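Local coordinates for pyroglutatmate porin OPDO (Pseudomonas aeruginosa, PDB 2Y0K), which probably forms an outer-membrane porin channel of the OprD family that lets small solutes, perhaps pyroglutamate, cross, at residues G258-A263 against L304-D309; S319-Y324 against N344-Y349. All coordinates share one frame; numbering follows the deposited sequence.

How the interactions relate
Interactions 1 and 2 lie side by side on one wall of the beta-barrel, their centres about 10 Å apart. They follow one another along the chain: strand 260-270 pairs with strand 300-309 in interaction 1, and strand 318-332 with strand 335-350 in interaction 2. The two inner strands, 300-309 and 318-332, are themselves neighbours, so four consecutive antiparallel strands run through both contacts. The seam between them is closed by probable hydrogen bonds, Tyr306 N to Ser322 O and Leu304 O to Tyr324 N, and by Met321 packing on Arg305 and Asp307. One detergent molecule touches both contacts, consistent with a continuous membrane-facing surface, while Arg305 and Arg323 point from the other face.

Interaction 1: residues G258-A263 against L304-D309; sequences GAHAVA and LRYDYD. With C8E ((hydroxyethyloxy)tri(ethyloxy)octane), chain G; C8E ((hydroxyethyloxy)tri(ethyloxy)octane), chain C; C8E ((hydroxyethyloxy)tri(ethyloxy)octane), chain I.
The carbonyl oxygen of Ala261 takes the backbone N-H of Asp307 at 2.8 Å, the CA-H of Tyr306 beside it, and a weak bond from a water, which also lies within hydrogen-bonding distance of Asp307 OD1 and has more acceptors in reach than protons to give. With the return bond from Ala261 N to Asp307 O this makes a hydrogen-bonded antiparallel pair, and Ala263 with Arg305 forms the next. Within the first pair, Ala261 CB and Asp307 CB touch at 3.9 Å on the same face of the sheet. Asp307 is held in turn by its own strand: the extended Arg305 side chain brings NE to OD1 at 2.7 Å and NH2 to OD2, a side-on grip in which each carboxylate oxygen is met on its syn side. Side chains alternate across the wall, as in an outer-membrane beta-barrel: Ala261, Ala263, Arg305 and Asp307 on one face, His260, Val262, Tyr306 and Tyr308 on the other, where detergent lies. There His260 ND1 and Tyr306 OH share a hydrogen bond of 2.7 Å, with ND1 at the edge of the tyrosine ring and the two planes 38° apart. Tyr308 CE1 sits 3.5 Å above one face of the imidazole, toward its rim; a detergent carbon lies over the opposite face, likewise toward the rim. Turned anti to the carbonyl carbon (chi1 -56°), the histidine ring reaches both tyrosines. Val262 CG2 touches the Tyr306 ring edge at CD1, 3.7 Å away, and a detergent chain lies beside both.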
loop_
_atom_site.group_PDB
_atom_site.type_symbol
_atom_site.label_atom_id
_atom_site.label_comp_id
_atom_site.label_asym_id
_atom_site.label_seq_id
_atom_site.Cartn_x
_atom_site.Cartn_y
_atom_site.Cartn_z
ATOM N N GLY A 258 -5.047 20.011 -16.070
ATOM C CA GLY A 258 -3.809 20.748 -16.139
ATOM C C GLY A 258 -2.956 20.438 -14.933
ATOM O O GLY A 258 -2.630 19.269 -14.674
ATOM N N ALA A 259 -2.592 21.480 -14.189
ATOM C CA ALA A 259 -1.774 21.295 -12.997
ATOM C C ALA A 259 -2.654 20.927 -11.797
ATOM O O ALA A 259 -2.156 20.527 -10.750
ATOM C CB ALA A 259 -0.951 22.536 -12.722
ATOM N N HIS A 260 -3.965 21.037 -11.981
ATOM C CA HIS A 260 -4.923 20.766 -10.912
ATOM C C HIS A 260 -5.456 19.338 -10.994
ATOM O O HIS A 260 -5.594 18.785 -12.085
ATOM C CB HIS A 260 -6.119 21.711 -11.006
ATOM C CG HIS A 260 -5.762 23.163 -10.983
ATOM N ND1 HIS A 260 -5.521 23.851 -9.811
ATOM C CD2 HIS A 260 -5.642 24.071 -11.984
ATOM C CE1 HIS A 260 -5.254 25.113 -10.093
ATOM N NE2 HIS A 260 -5.321 25.274 -11.404
ATOM N N ALA A 261 -5.767 18.753 -9.840
ATOM C CA ALA A 261 -6.481 17.481 -9.791
ATOM C C ALA A 261 -7.480 17.482 -8.639
ATOM O O ALA A 261 -7.156 17.878 -7.520
ATOM C CB ALA A 261 -5.515 16.313 -9.663
ATOM N N VAL A 262 -8.699 17.056 -8.933
ATOM C CA VAL A 262 -9.726 16.882 -7.918
ATOM C C VAL A 262 -10.313 15.479 -8.030
ATOM O O VAL A 262 -10.573 14.981 -9.141
ATOM C CB VAL A 262 -10.853 17.922 -8.042
ATOM C CG1 VAL A 262 -12.030 17.535 -7.165
ATOM C CG2 VAL A 262 -10.346 19.285 -7.647
ATOM N N ALA A 263 -10.501 14.846 -6.876
ATOM C CA ALA A 263 -11.093 13.515 -6.811
ATOM C C ALA A 263 -12.246 13.470 -5.796
ATOM O O ALA A 263 -12.199 14.118 -4.748
ATOM C CB ALA A 263 -10.025 12.480 -6.465
ATOM N N LEU A 304 -13.322 14.135 -0.534
ATOM C CA LEU A 304 -12.919 15.101 -1.542
ATOM C C LEU A 304 -11.422 15.299 -1.434
ATOM O O LEU A 304 -10.883 15.449 -0.339
ATOM C CB LEU A 304 -13.654 16.435 -1.375
ATOM C CG LEU A 304 -15.121 16.344 -1.808
ATOM C CD1 LEU A 304 -15.925 17.590 -1.418
ATOM C CD2 LEU A 304 -15.195 16.108 -3.315
ATOM N N ARG A 305 -10.756 15.303 -2.579
ATOM C CA ARG A 305 -9.316 15.448 -2.610
ATOM C C ARG A 305 -8.866 16.459 -3.664
ATOM O O ARG A 305 -9.424 16.523 -4.756
ATOM C CB ARG A 305 -8.652 14.088 -2.855
ATOM C CG ARG A 305 -7.170 14.210 -3.237
ATOM C CD ARG A 305 -6.428 12.887 -3.177
ATOM N NE ARG A 305 -5.083 13.018 -3.728
ATOM C CZ ARG A 305 -4.150 12.081 -3.649
ATOM N NH1 ARG A 305 -4.428 10.933 -3.044
ATOM N NH2 ARG A 305 -2.944 12.293 -4.181
ATOM N N TYR A 306 -7.841 17.236 -3.332
ATOM C CA TYR A 306 -7.251 18.179 -4.275
ATOM C C TYR A 306 -5.726 18.016 -4.359
ATOM O O TYR A 306 -5.070 17.816 -3.347
ATOM C CB TYR A 306 -7.634 19.624 -3.899
ATOM C CG TYR A 306 -6.973 20.661 -4.784
ATOM C CD1 TYR A 306 -7.408 20.872 -6.088
ATOM C CD2 TYR A 306 -5.889 21.399 -4.327
ATOM C CE1 TYR A 306 -6.796 21.804 -6.903
ATOM C CE2 TYR A 306 -5.261 22.325 -5.135
ATOM C CZ TYR A 306 -5.720 22.531 -6.415
ATOM O OH TYR A 306 -5.090 23.459 -7.211
ATOM N N ASP A 307 -5.176 18.087 -5.572
ATOM C CA ASP A 307 -3.722 18.082 -5.789
ATOM C C ASP A 307 -3.323 19.241 -6.689
ATOM O O ASP A 307 -4.035 19.584 -7.635
ATOM C CB ASP A 307 -3.257 16.782 -6.477
ATOM C CG ASP A 307 -3.394 15.568 -5.589
ATOM O OD1 ASP A 307 -4.523 15.067 -5.423
ATOM O OD2 ASP A 307 -2.370 15.112 -5.050
ATOM N N TYR A 308 -2.176 19.841 -6.413
ATOM C CA TYR A 308 -1.615 20.795 -7.355
ATOM C C TYR A 308 -0.150 20.463 -7.662
ATOM O O TYR A 308 0.653 20.237 -6.751
ATOM C CB TYR A 308 -1.740 22.233 -6.847
ATOM C CG TYR A 308 -1.347 23.246 -7.888
ATOM C CD1 TYR A 308 -2.180 23.520 -8.959
ATOM C CD2 TYR A 308 -0.123 23.899 -7.825
ATOM C CE1 TYR A 308 -1.815 24.440 -9.936
ATOM C CE2 TYR A 308 0.245 24.824 -8.789
ATOM C CZ TYR A 308 -0.606 25.088 -9.840
ATOM O OH TYR A 308 -0.235 26.001 -10.804
ATOM N N ASP A 309 0.190 20.414 -8.945
ATOM C CA ASP A 309 1.592 20.231 -9.351
ATOM C C ASP A 309 2.167 21.595 -9.754
ATOM O O ASP A 309 1.680 22.227 -10.682
ATOM C CB ASP A 309 1.694 19.237 -10.514
ATOM C CG ASP A 309 3.134 18.759 -10.767
ATOM O OD1 ASP A 309 4.094 19.517 -10.475
ATOM O OD2 ASP A 309 3.303 17.611 -11.253
HETATM O O9 C8E G . -12.018 19.596 -2.152
HETATM C C10 C8E G . -10.825 18.998 -1.674
HETATM C C11 C8E G . -10.143 19.972 -0.724
HETATM O O12 C8E G . -9.968 19.400 0.558
HETATM C C13 C8E G . -10.035 20.405 1.548
HETATM C C14 C8E G . -9.581 19.861 2.888
HETATM O O15 C8E G . -10.199 20.601 3.910
HETATM C C16 C8E G . -11.282 19.867 4.451
HETATM C C7 C8E C . -9.632 23.440 -10.643
HETATM C C8 C8E C . -9.922 24.071 -9.285
HETATM O O9 C8E C . -10.736 23.200 -8.524
HETATM C C10 C8E C . -10.231 22.946 -7.225
HETATM C C11 C8E C . -10.816 23.922 -6.206
HETATM O O12 C8E C . -10.485 23.498 -4.896
HETATM C C1 C8E I . -1.512 25.512 -2.097
HETATM C C2 C8E I . -2.871 26.143 -1.781
HETATM C C3 C8E I . -4.031 25.227 -2.170
HETATM C C4 C8E I . -5.377 25.943 -2.112
HETATM C C5 C8E I . -6.295 25.494 -3.252
HETATM C C6 C8E I . -6.706 26.670 -4.139
HETATM C C7 C8E I . -7.733 26.299 -5.207
HETATM C C8 C8E I . -7.151 26.559 -6.597
HETATM O O9 C8E I . -8.173 26.779 -7.553
HETATM C C10 C8E I . -7.775 27.648 -8.599
HETATM C C11 C8E I . -8.527 27.253 -9.873
HETATM O O12 C8E I . -8.798 28.388 -10.670
HETATM C C13 C8E I . -9.007 28.091 -12.041
HETATM C C14 C8E I . -8.529 29.260 -12.912
HETATM O O15 C8E I . -9.623 30.002 -13.429
HETATM C C16 C8E I . -9.664 30.042 -14.848
HETATM C C17 C8E I . -9.375 31.439 -15.412
HETATM O O18 C8E I . -7.987 31.641 -15.610
HETATM C C19 C8E I . -7.287 30.472 -16.010
HETATM C C20 C8E I . -6.101 30.801 -16.924
HETATM O O21 C8E I . -4.912 31.045 -16.182
HETATM O O HOH W 1 -6.906 15.067 -6.566
#

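Interaction 2: residues S319-Y324 against N344-Y349; sequences SFMSRY and NTDLGY. With C8E ((hydroxyethyloxy)tri(ethyloxy)octane), chain J; C8E ((hydroxyethyloxy)tri(ethyloxy)octane), chain G.
Met321 and Asp346 lie alongside each other, pointing the same way from a hydrogen-bonded pair of the hairpin formed by strands 318-332 and 335-350, part of the barrel wall. The methionine CE reaches the carboxylate carbon, 3.4 Å from Asp346 CG, because its chain bends at both chi2 (-82°) and chi3 (-65°). The same methyl lies 3.8 Å above the guanidinium plane of Arg323, toward its rim, so it is wedged between a carboxylate and a cation that do not touch each other. Arg323 crosses Asn344, its CG 3.7 Å from Asn344 CB, and their guanidinium and amide planes are 67° apart. On the opposite face Phe320 CE1 meets Thr345 CG2 at 3.5 Å. Six backbone hydrogen bonds set this register, two in each of the pairs Ser319-Gly348, Met321-Asp346 and Arg323-Asn344. Further out, Asp346 has a long, weak ion pair with Arg364 on the next strand, and detergent flanks Ser322, Leu347 and Tyr349, consistent with a lipid-facing surface. At the Gly348 end, a water hydrogen-bonds Ser319 OG at 3.1 Å and donates weakly to Asp346 O at 3.0 Å.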
loop_
_atom_site.group_PDB
_atom_site.type_symbol
_atom_site.label_atom_id
_atom_site.label_comp_id
_atom_site.label_asym_id
_atom_site.label_seq_id
_atom_site.Cartn_x
_atom_site.Cartn_y
_atom_site.Cartn_z
ATOM N N SER A 319 5.099 19.939 -4.407
ATOM C CA SER A 319 3.767 19.345 -4.533
ATOM C C SER A 319 2.908 19.641 -3.319
ATOM O O SER A 319 3.419 19.836 -2.214
ATOM C CB SER A 319 3.852 17.831 -4.744
ATOM O OG SER A 319 4.650 17.234 -3.741
ATOM N N PHE A 320 1.598 19.666 -3.535
ATOM C CA PHE A 320 0.651 19.863 -2.452
ATOM C C PHE A 320 -0.548 18.976 -2.676
ATOM O O PHE A 320 -1.032 18.832 -3.804
ATOM C CB PHE A 320 0.228 21.331 -2.367
ATOM C CG PHE A 320 -0.948 21.578 -1.464
ATOM C CD1 PHE A 320 -0.767 21.824 -0.116
ATOM C CD2 PHE A 320 -2.235 21.580 -1.968
ATOM C CE1 PHE A 320 -1.846 22.056 0.713
ATOM C CE2 PHE A 320 -3.322 21.814 -1.143
ATOM C CZ PHE A 320 -3.129 22.056 0.195
ATOM N N MET A 321 -1.014 18.371 -1.595
ATOM C CA MET A 321 -2.203 17.541 -1.630
ATOM C C MET A 321 -3.032 17.814 -0.373
ATOM O O MET A 321 -2.503 17.954 0.728
ATOM C CB MET A 321 -1.816 16.064 -1.708
ATOM C CG MET A 321 -2.994 15.106 -1.840
ATOM S SD MET A 321 -3.808 14.712 -0.278
ATOM C CE MET A 321 -2.517 13.830 0.598
ATOM N N SER A 322 -4.338 17.901 -0.538
ATOM C CA SER A 322 -5.199 18.079 0.607
ATOM C C SER A 322 -6.436 17.216 0.420
ATOM O O SER A 322 -7.002 17.160 -0.671
ATOM C CB SER A 322 -5.567 19.557 0.770
ATOM O OG SER A 322 -6.540 19.713 1.778
ATOM N N ARG A 323 -6.848 16.523 1.477
ATOM C CA ARG A 323 -8.040 15.700 1.369
ATOM C C ARG A 323 -8.849 15.645 2.646
ATOM O O ARG A 323 -8.329 15.855 3.739
ATOM C CB ARG A 323 -7.710 14.282 0.878
ATOM C CG ARG A 323 -6.698 13.551 1.721
ATOM C CD ARG A 323 -6.387 12.155 1.169
ATOM N NE ARG A 323 -5.295 11.572 1.931
ATOM C CZ ARG A 323 -4.529 10.561 1.526
ATOM N NH1 ARG A 323 -4.745 9.972 0.354
ATOM N NH2 ARG A 323 -3.541 10.137 2.307
ATOM N N TYR A 324 -10.130 15.339 2.484
ATOM C CA TYR A 324 -11.032 15.243 3.616
ATOM C C TYR A 324 -11.994 14.089 3.386
ATOM O O TYR A 324 -12.475 13.868 2.268
ATOM C CB TYR A 324 -11.789 16.562 3.799
ATOM C CG TYR A 324 -12.768 16.610 4.961
ATOM C CD1 TYR A 324 -12.350 16.968 6.242
ATOM C CD2 TYR A 324 -14.121 16.341 4.766
ATOM C CE1 TYR A 324 -13.257 17.036 7.301
ATOM C CE2 TYR A 324 -15.036 16.407 5.817
ATOM C CZ TYR A 324 -14.596 16.751 7.078
ATOM O OH TYR A 324 -15.497 16.811 8.116
ATOM N N ASN A 344 -6.302 15.283 5.766
ATOM C CA ASN A 344 -4.863 15.109 5.498
ATOM C C ASN A 344 -4.331 16.256 4.650
ATOM O O ASN A 344 -5.007 16.725 3.736
ATOM C CB ASN A 344 -4.550 13.807 4.729
ATOM C CG ASN A 344 -4.974 12.545 5.459
ATOM O OD1 ASN A 344 -5.153 12.533 6.679
ATOM N ND2 ASN A 344 -5.122 11.464 4.705
ATOM N N THR A 345 -3.099 16.666 4.912
ATOM C CA THR A 345 -2.410 17.590 4.023
ATOM C C THR A 345 -0.965 17.135 3.795
ATOM O O THR A 345 -0.229 16.893 4.758
ATOM C CB THR A 345 -2.442 19.023 4.598
ATOM O OG1 THR A 345 -3.793 19.355 4.954
ATOM C CG2 THR A 345 -1.924 20.033 3.588
ATOM N N ASP A 346 -0.579 16.993 2.528
ATOM C CA ASP A 346 0.804 16.671 2.152
ATOM C C ASP A 346 1.476 17.861 1.466
ATOM O O ASP A 346 0.994 18.372 0.445
ATOM C CB ASP A 346 0.861 15.479 1.187
ATOM C CG ASP A 346 0.632 14.148 1.869
ATOM O OD1 ASP A 346 0.103 14.114 2.998
ATOM O OD2 ASP A 346 0.972 13.118 1.255
ATOM N N LEU A 347 2.599 18.288 2.025
ATOM C CA LEU A 347 3.424 19.319 1.418
ATOM C C LEU A 347 4.822 18.743 1.181
ATOM O O LEU A 347 5.476 18.265 2.110
ATOM C CB LEU A 347 3.489 20.543 2.334
ATOM C CG LEU A 347 4.301 21.763 1.870
ATOM C CD1 LEU A 347 3.814 22.278 0.521
ATOM C CD2 LEU A 347 4.215 22.867 2.911
ATOM N N GLY A 348 5.285 18.783 -0.061
ATOM C CA GLY A 348 6.550 18.154 -0.387
ATOM C C GLY A 348 7.405 18.889 -1.398
ATOM O O GLY A 348 6.897 19.534 -2.323
ATOM N N TYR A 349 8.718 18.790 -1.217
ATOM C CA TYR A 349 9.658 19.350 -2.172
ATOM C C TYR A 349 10.796 18.394 -2.528
ATOM O O TYR A 349 11.443 17.825 -1.645
ATOM C CB TYR A 349 10.255 20.665 -1.670
ATOM C CG TYR A 349 11.034 21.345 -2.767
ATOM C CD1 TYR A 349 10.371 21.999 -3.797
ATOM C CD2 TYR A 349 12.421 21.291 -2.809
ATOM C CE1 TYR A 349 11.056 22.609 -4.822
ATOM C CE2 TYR A 349 13.129 21.904 -3.845
ATOM C CZ TYR A 349 12.433 22.560 -4.845
ATOM O OH TYR A 349 13.095 23.178 -5.873
HETATM C C1 C8E J . 8.066 20.786 3.437
HETATM C C2 C8E J . 8.185 21.393 2.039
HETATM C C3 C8E J . 8.533 22.879 2.114
HETATM C C4 C8E J . 8.750 23.501 0.733
HETATM C C5 C8E J . 8.395 24.992 0.740
HETATM C C6 C8E J . 7.841 25.475 -0.602
HETATM C C7 C8E J . 8.900 26.138 -1.493
HETATM C C8 C8E J . 10.109 25.230 -1.741
HETATM O O9 C8E J . 10.547 25.326 -3.088
HETATM C C10 C8E J . 11.627 26.214 -3.281
HETATM C C11 C8E J . 11.931 26.331 -4.777
HETATM O O12 C8E J . 13.068 27.148 -4.998
HETATM C C13 C8E J . 14.199 26.404 -5.409
HETATM O O9 C8E G . -12.018 19.596 -2.152
HETATM C C10 C8E G . -10.825 18.998 -1.674
HETATM C C11 C8E G . -10.143 19.972 -0.724
HETATM O O12 C8E G . -9.968 19.400 0.558
HETATM C C13 C8E G . -10.035 20.405 1.548
HETATM C C14 C8E G . -9.581 19.861 2.888
HETATM O O15 C8E G . -10.199 20.601 3.910
HETATM C C16 C8E G . -11.282 19.867 4.451
HETATM O O HOH W 2 2.449 16.730 -1.664
#